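Local coordinates for protein tRNA-splicing ligase RtcB (Thermus thermophilus, PDB 2EPG) that probably joins RNA ends carrying a 2',3'-cyclic or 3'-phosphate to 5'-hydroxyl ends, using GTP and manganese, at residues A[271-276]-A[282-287]; A[58-63]-A[86-91]. One frame throughout, in Å; residues are numbered along the deposited sequence.

Contact 1 of 2, residues A[271-276]-A[282-287]; sequences YGIELV and AAPIKS
The ring of Pro-284 packs over one face of the Tyr-271 ring. Its CD is 3.9 Å from the centroid of the tyrosine ring and 28° off the ring normal, a CH-pi contact. The nearest pair is Tyr-271 CD1 to Pro-284 CD at 3.5 Å. Pro-284 CG faces Tyr-271 CG, so the proline covers the half of the ring nearer CB more closely than the hydroxyl end. That end reaches the turn beyond, where Tyr-271 OH is 3.7 Å from Ser-287 CB. The Tyr-271 hydroxyl is hydrogen-bonded to Glu-289.

Ile-273 comes in beside the tyrosine. With CG1 anti to its own carbonyl carbon (chi1 -60°) and the chain extended beyond, it sends CD1 to the proline. Ile-273 CD1 is 3.6 Å from Pro-284 CD, and it also packs on Ala-282 O and Ala-283 CA. Pro-284 CD is thus shared by an aromatic face and a methyl group. Leu-275 CD2 makes a looser contact, 4.2 Å from Ala-282 N. No hydrogen bond joins the two segments; the contact is apolar packing.

A turn lies on each side of the contact. Gly-272, with positive phi, ends helix 268-271 in a Schellman motif. Pro-284 to Ser-287 form a type I beta turn. Pro-284 O accepts two bonds: one from Ser-287 N, and one from Ser-287 OG at 2.7 Å, which arrives in the carbonyl plane on a lone pair. Ser-287 OG also caps Gly-290 N, making Ser-287 the N-cap of helix 288-321.

The contact packs the exit of helix 268-271 against the lead-in to helix 288-321. Strand 283-284 pairs antiparallel with strand 97-98, whose Val-97 touches both Ile-273 and Ala-282.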
ATOM      1  N   TYR A 271       3.030   3.349  30.914  1.00 49.17           N
ATOM      2  CA  TYR A 271       3.673   2.159  30.374  1.00 46.96           C
ATOM      3  C   TYR A 271       5.185   2.080  30.413  1.00 46.55           C
ATOM      4  O   TYR A 271       5.752   1.010  30.186  1.00 48.09           O
ATOM      5  CB  TYR A 271       3.161   1.928  28.950  1.00 43.55           C
ATOM      6  CG  TYR A 271       1.660   1.830  28.920  1.00 40.08           C
ATOM      7  CD1 TYR A 271       0.894   2.642  28.078  1.00 37.91           C
ATOM      8  CD2 TYR A 271       0.995   0.975  29.797  1.00 40.66           C
ATOM      9  CE1 TYR A 271      -0.501   2.604  28.121  1.00 38.12           C
ATOM     10  CE2 TYR A 271      -0.392   0.932  29.849  1.00 40.60           C
ATOM     11  CZ  TYR A 271      -1.137   1.745  29.017  1.00 40.06           C
ATOM     12  OH  TYR A 271      -2.517   1.698  29.105  1.00 38.91           O
ATOM     13  N   GLY A 272       5.839   3.198  30.702  1.00 46.21           N
ATOM     14  CA  GLY A 272       7.290   3.193  30.778  1.00 47.07           C
ATOM     15  C   GLY A 272       8.012   2.924  29.465  1.00 47.02           C
ATOM     16  O   GLY A 272       9.098   2.338  29.452  1.00 46.10           O
ATOM     17  N   ILE A 273       7.414   3.347  28.356  1.00 46.57           N
ATOM     18  CA  ILE A 273       8.020   3.158  27.042  1.00 45.85           C
ATOM     19  C   ILE A 273       8.892   4.377  26.730  1.00 46.93           C
ATOM     20  O   ILE A 273       8.384   5.483  26.552  1.00 47.57           O
ATOM     21  CB  ILE A 273       6.936   3.015  25.952  1.00 45.26           C
ATOM     22  CG1 ILE A 273       6.039   1.809  26.259  1.00 44.60           C
ATOM     23  CG2 ILE A 273       7.584   2.846  24.590  1.00 45.74           C
ATOM     24  CD1 ILE A 273       4.771   1.753  25.419  1.00 41.21           C
ATOM     25  N   GLU A 274      10.203   4.173  26.682  1.00 47.17           N
ATOM     26  CA  GLU A 274      11.136   5.257  26.391  1.00 48.92           C
ATOM     27  C   GLU A 274      11.210   5.542  24.891  1.00 48.22           C
ATOM     28  O   GLU A 274      11.510   4.651  24.095  1.00 49.10           O
ATOM     29  CB  GLU A 274      12.526   4.902  26.923  1.00 51.64           C
ATOM     30  CG  GLU A 274      13.616   5.872  26.507  1.00 57.48           C
ATOM     31  CD  GLU A 274      14.969   5.513  27.102  1.00 61.17           C
ATOM     32  OE1 GLU A 274      15.080   5.494  28.353  1.00 63.12           O
ATOM     33  OE2 GLU A 274      15.913   5.250  26.323  1.00 61.56           O
ATOM     34  N   LEU A 275      10.942   6.789  24.514  1.00 47.44           N
ATOM     35  CA  LEU A 275      10.957   7.213  23.115  1.00 47.19           C
ATOM     36  C   LEU A 275      12.120   8.164  22.819  1.00 46.41           C
ATOM     37  O   LEU A 275      12.125   9.296  23.291  1.00 46.33           O
ATOM     38  CB  LEU A 275       9.640   7.921  22.775  1.00 45.39           C
ATOM     39  CG  LEU A 275       8.343   7.202  23.151  1.00 47.59           C
ATOM     40  CD1 LEU A 275       7.171   8.158  22.992  1.00 46.18           C
ATOM     41  CD2 LEU A 275       8.157   5.954  22.286  1.00 46.42           C
ATOM     42  N   VAL A 276      13.094   7.715  22.031  1.00 46.35           N
ATOM     43  CA  VAL A 276      14.235   8.566  21.682  1.00 45.80           C
ATOM     44  C   VAL A 276      13.772   9.698  20.766  1.00 45.41           C
ATOM     45  O   VAL A 276      14.440  10.715  20.626  1.00 45.42           O
ATOM     46  CB  VAL A 276      15.348   7.767  20.952  1.00 46.13           C
ATOM     47  CG1 VAL A 276      15.843   6.630  21.835  1.00 46.04           C
ATOM     48  CG2 VAL A 276      14.827   7.232  19.640  1.00 46.53           C
ATOM     49  N   ALA A 282       4.252   5.301  20.852  1.00 32.60           N
ATOM     50  CA  ALA A 282       3.677   3.954  20.772  1.00 31.01           C
ATOM     51  C   ALA A 282       3.028   3.525  22.087  1.00 30.80           C
ATOM     52  O   ALA A 282       3.263   4.133  23.119  1.00 30.39           O
ATOM     53  CB  ALA A 282       4.767   2.947  20.396  1.00 29.09           C
ATOM     54  N   ALA A 283       2.235   2.458  22.037  1.00 29.26           N
ATOM     55  CA  ALA A 283       1.569   1.934  23.218  1.00 27.44           C
ATOM     56  C   ALA A 283       1.594   0.415  23.129  1.00 28.26           C
ATOM     57  O   ALA A 283       1.678  -0.154  22.038  1.00 28.64           O
ATOM     58  CB  ALA A 283       0.102   2.432  23.280  1.00 29.21           C
ATOM     59  N   PRO A 284       1.539  -0.265  24.280  1.00 28.68           N
ATOM     60  CA  PRO A 284       1.556  -1.722  24.244  1.00 26.88           C
ATOM     61  C   PRO A 284       0.384  -2.217  23.422  1.00 27.05           C
ATOM     62  O   PRO A 284      -0.739  -1.719  23.554  1.00 28.75           O
ATOM     63  CB  PRO A 284       1.418  -2.110  25.715  1.00 25.92           C
ATOM     64  CG  PRO A 284       2.080  -0.964  26.427  1.00 25.16           C
ATOM     65  CD  PRO A 284       1.569   0.233  25.671  1.00 26.39           C
ATOM     66  N   ILE A 285       0.663  -3.186  22.560  1.00 26.58           N
ATOM     67  CA  ILE A 285      -0.355  -3.795  21.725  1.00 26.10           C
ATOM     68  C   ILE A 285      -1.486  -4.305  22.626  1.00 27.49           C
ATOM     69  O   ILE A 285      -2.661  -4.157  22.301  1.00 26.43           O
ATOM     70  CB  ILE A 285       0.262  -4.973  20.919  1.00 26.75           C
ATOM     71  CG1 ILE A 285       1.138  -4.429  19.787  1.00 23.45           C
ATOM     72  CG2 ILE A 285      -0.829  -5.877  20.366  1.00 23.89           C
ATOM     73  CD1 ILE A 285       2.143  -5.419  19.286  1.00 23.61           C
ATOM     74  N   LYS A 286      -1.137  -4.865  23.783  1.00 28.68           N
ATOM     75  CA  LYS A 286      -2.159  -5.396  24.694  1.00 30.17           C
ATOM     76  C   LYS A 286      -2.830  -4.414  25.661  1.00 31.34           C
ATOM     77  O   LYS A 286      -3.631  -4.827  26.496  1.00 33.63           O
ATOM     78  CB  LYS A 286      -1.591  -6.552  25.507  1.00 32.38           C
ATOM     79  CG  LYS A 286      -1.380  -7.838  24.726  1.00 33.61           C
ATOM     80  CD  LYS A 286      -0.795  -8.881  25.670  1.00 36.51           C
ATOM     81  CE  LYS A 286      -0.615 -10.223  25.016  1.00 37.62           C
ATOM     82  NZ  LYS A 286      -0.022 -11.168  26.007  1.00 43.57           N
ATOM     83  N   SER A 287      -2.498  -3.130  25.559  1.00 30.36           N
ATOM     84  CA  SER A 287      -3.072  -2.096  26.413  1.00 28.95           C
ATOM     85  C   SER A 287      -4.377  -1.592  25.808  1.00 31.50           C
ATOM     86  O   SER A 287      -4.603  -1.739  24.605  1.00 31.45           O
ATOM     87  CB  SER A 287      -2.121  -0.900  26.492  1.00 28.69           C
ATOM     88  OG  SER A 287      -2.126  -0.199  25.239  1.00 26.11           O
TER

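Contact 2 of 2, residues A[58-63]-A[86-91]; sequences MNVATL and GVAAFD
Phe-90 projects from strand 86-90 toward Leu-63, which lies just past helix 52-60. The turn that follows this helix packs on a beta strand, in the alpha-beta fold of an RtcB ligase. It is a type I beta turn from Val-60 to Leu-63.

From CB the Phe-90 side chain runs to CG anti to its carbonyl carbon (chi1 -73°), and the outer ring atoms arrive at Leu-63. Phe-90 CE2 is 3.5 Å from Leu-63 CB, which lies at the ring edge, near its plane. CE2 also comes within 4.0 Å of Leu-63 O. Phe-90 CZ is 3.8 Å from Leu-63 CB and is also near Leu-63 CD1. The ring further meets His-355 with planes at about 80°, and touches Ile-66 and Val-97.

An alanine in place of Phe-90 would remove the ring and is likely to open a gap beside Leu-63, leaving His-355 without its aromatic neighbour.

Strand 86-90 is flanked by strands 70-73 and 350-357, so its place is fixed by backbone bonds on both edges. Two residues before Phe-90, Ala-88 also points toward the helix exit, and its CB is 3.7 Å from Val-60 CG1.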
HETATM    1  N   MSE A  58      17.186   2.991  13.070  1.00 34.43           N
HETATM    2  CA  MSE A  58      17.833   2.574  14.312  1.00 35.76           C
HETATM    3  C   MSE A  58      16.956   2.892  15.526  1.00 33.84           C
HETATM    4  O   MSE A  58      16.929   2.136  16.493  1.00 34.73           O
HETATM    5  CB  MSE A  58      19.205   3.248  14.446  1.00 39.12           C
HETATM    6  CG  MSE A  58      20.257   2.644  13.528  1.00 46.00           C
HETATM    7 SE   MSE A  58      21.812   3.792  13.261  1.00 56.74          SE
HETATM    8  CE  MSE A  58      22.729   3.396  14.920  1.00 48.31           C
ATOM      9  N   ASN A  59      16.229   4.004  15.469  1.00 33.80           N
ATOM     10  CA  ASN A  59      15.343   4.392  16.572  1.00 32.78           C
ATOM     11  C   ASN A  59      14.212   3.363  16.702  1.00 30.48           C
ATOM     12  O   ASN A  59      13.818   2.986  17.803  1.00 30.70           O
ATOM     13  CB  ASN A  59      14.740   5.774  16.312  1.00 33.06           C
ATOM     14  CG  ASN A  59      15.782   6.886  16.288  1.00 33.57           C
ATOM     15  OD1 ASN A  59      15.519   7.963  15.764  1.00 37.31           O
ATOM     16  ND2 ASN A  59      16.943   6.641  16.863  1.00 32.03           N
ATOM     17  N   VAL A  60      13.693   2.921  15.566  1.00 29.10           N
ATOM     18  CA  VAL A  60      12.624   1.930  15.544  1.00 27.22           C
ATOM     19  C   VAL A  60      13.088   0.710  16.335  1.00 25.46           C
ATOM     20  O   VAL A  60      12.337   0.161  17.136  1.00 25.12           O
ATOM     21  CB  VAL A  60      12.291   1.524  14.090  1.00 27.70           C
ATOM     22  CG1 VAL A  60      11.319   0.336  14.076  1.00 24.71           C
ATOM     23  CG2 VAL A  60      11.687   2.723  13.346  1.00 27.61           C
ATOM     24  N   ALA A  61      14.340   0.313  16.121  1.00 24.29           N
ATOM     25  CA  ALA A  61      14.930  -0.843  16.793  1.00 25.95           C
ATOM     26  C   ALA A  61      15.051  -0.714  18.312  1.00 28.28           C
ATOM     27  O   ALA A  61      15.408  -1.683  18.984  1.00 27.87           O
ATOM     28  CB  ALA A  61      16.310  -1.142  16.185  1.00 25.97           C
ATOM     29  N   THR A  62      14.782   0.478  18.855  1.00 29.02           N
ATOM     30  CA  THR A  62      14.847   0.679  20.308  1.00 30.14           C
ATOM     31  C   THR A  62      13.500   0.353  20.979  1.00 30.75           C
ATOM     32  O   THR A  62      13.424   0.256  22.198  1.00 31.19           O
ATOM     33  CB  THR A  62      15.174   2.143  20.687  1.00 31.27           C
ATOM     34  OG1 THR A  62      14.087   2.988  20.272  1.00 33.46           O
ATOM     35  CG2 THR A  62      16.462   2.615  20.015  1.00 29.94           C
ATOM     36  N   LEU A  63      12.446   0.180  20.186  1.00 30.52           N
ATOM     37  CA  LEU A  63      11.109  -0.100  20.729  1.00 30.31           C
ATOM     38  C   LEU A  63      10.911  -1.500  21.324  1.00 30.41           C
ATOM     39  O   LEU A  63      11.429  -2.487  20.807  1.00 30.00           O
ATOM     40  CB  LEU A  63      10.057   0.192  19.658  1.00 29.01           C
ATOM     41  CG  LEU A  63      10.073   1.680  19.281  1.00 29.85           C
ATOM     42  CD1 LEU A  63       9.130   1.963  18.122  1.00 28.54           C
ATOM     43  CD2 LEU A  63       9.663   2.499  20.496  1.00 30.14           C
ATOM     44  N   GLY A  86       9.752   1.585   5.791  1.00 29.67           N
ATOM     45  CA  GLY A  86      10.063   0.691   6.891  1.00 29.85           C
ATOM     46  C   GLY A  86       9.095  -0.450   7.171  1.00 27.75           C
ATOM     47  O   GLY A  86       7.906  -0.359   6.896  1.00 27.83           O
ATOM     48  N   VAL A  87       9.635  -1.534   7.718  1.00 27.58           N
ATOM     49  CA  VAL A  87       8.876  -2.716   8.093  1.00 24.68           C
ATOM     50  C   VAL A  87       9.382  -3.061   9.488  1.00 25.89           C
ATOM     51  O   VAL A  87      10.600  -3.185   9.704  1.00 25.19           O
ATOM     52  CB  VAL A  87       9.149  -3.898   7.128  1.00 27.51           C
ATOM     53  CG1 VAL A  87       8.496  -5.181   7.650  1.00 23.45           C
ATOM     54  CG2 VAL A  87       8.624  -3.571   5.738  1.00 26.32           C
ATOM     55  N   ALA A  88       8.464  -3.208  10.439  1.00 25.04           N
ATOM     56  CA  ALA A  88       8.855  -3.529  11.815  1.00 25.07           C
ATOM     57  C   ALA A  88       7.821  -4.431  12.456  1.00 24.04           C
ATOM     58  O   ALA A  88       6.664  -4.046  12.608  1.00 24.05           O
ATOM     59  CB  ALA A  88       9.007  -2.230  12.640  1.00 24.57           C
ATOM     60  N   ALA A  89       8.243  -5.631  12.833  1.00 23.64           N
ATOM     61  CA  ALA A  89       7.352  -6.595  13.453  1.00 23.81           C
ATOM     62  C   ALA A  89       7.509  -6.524  14.977  1.00 25.64           C
ATOM     63  O   ALA A  89       8.629  -6.367  15.488  1.00 25.41           O
ATOM     64  CB  ALA A  89       7.677  -8.001  12.936  1.00 23.71           C
ATOM     65  N   PHE A  90       6.381  -6.607  15.686  1.00 25.68           N
ATOM     66  CA  PHE A  90       6.359  -6.554  17.144  1.00 25.31           C
ATOM     67  C   PHE A  90       5.590  -7.742  17.721  1.00 26.35           C
ATOM     68  O   PHE A  90       4.495  -8.057  17.254  1.00 27.51           O
ATOM     69  CB  PHE A  90       5.735  -5.236  17.602  1.00 25.84           C
ATOM     70  CG  PHE A  90       6.636  -4.037  17.388  1.00 24.90           C
ATOM     71  CD1 PHE A  90       6.638  -3.350  16.175  1.00 24.87           C
ATOM     72  CD2 PHE A  90       7.501  -3.621  18.392  1.00 24.00           C
ATOM     73  CE1 PHE A  90       7.488  -2.264  15.967  1.00 24.08           C
ATOM     74  CE2 PHE A  90       8.360  -2.534  18.192  1.00 25.54           C
ATOM     75  CZ  PHE A  90       8.353  -1.855  16.983  1.00 23.21           C
ATOM     76  N   ASP A  91       6.166  -8.404  18.726  1.00 25.89           N
ATOM     77  CA  ASP A  91       5.533  -9.572  19.328  1.00 27.79           C
ATOM     78  C   ASP A  91       4.727  -9.214  20.580  1.00 29.27           C
ATOM     79  O   ASP A  91       5.293  -8.831  21.607  1.00 28.66           O
ATOM     80  CB  ASP A  91       6.593 -10.615  19.698  1.00 30.94           C
ATOM     81  CG  ASP A  91       5.984 -11.946  20.106  1.00 32.57           C
ATOM     82  OD1 ASP A  91       4.834 -11.978  20.566  1.00 32.62           O
ATOM     83  OD2 ASP A  91       6.672 -12.973  19.980  1.00 39.75           O
TER

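How the contacts relate
Contacts 1 and 2 follow one another along the chain, yet their centres are only 12 Å apart and they touch directly. Val-276 touches Asn-59. Ile-285 CD1 lies 4.0 Å from Phe-90 CB. Leu-275 CD2 meets Leu-63 CD2 at 4.2 Å. Each segment of contact 1 therefore leans on one of contact 2: 271-276 on 58-63, and 282-287 on 86-91. Val-97 of strand 97-98 touches residues of both contacts. Contact 2 is buried and contact 1 is partly buried. Both lie away from the predicted GMP and manganese sites.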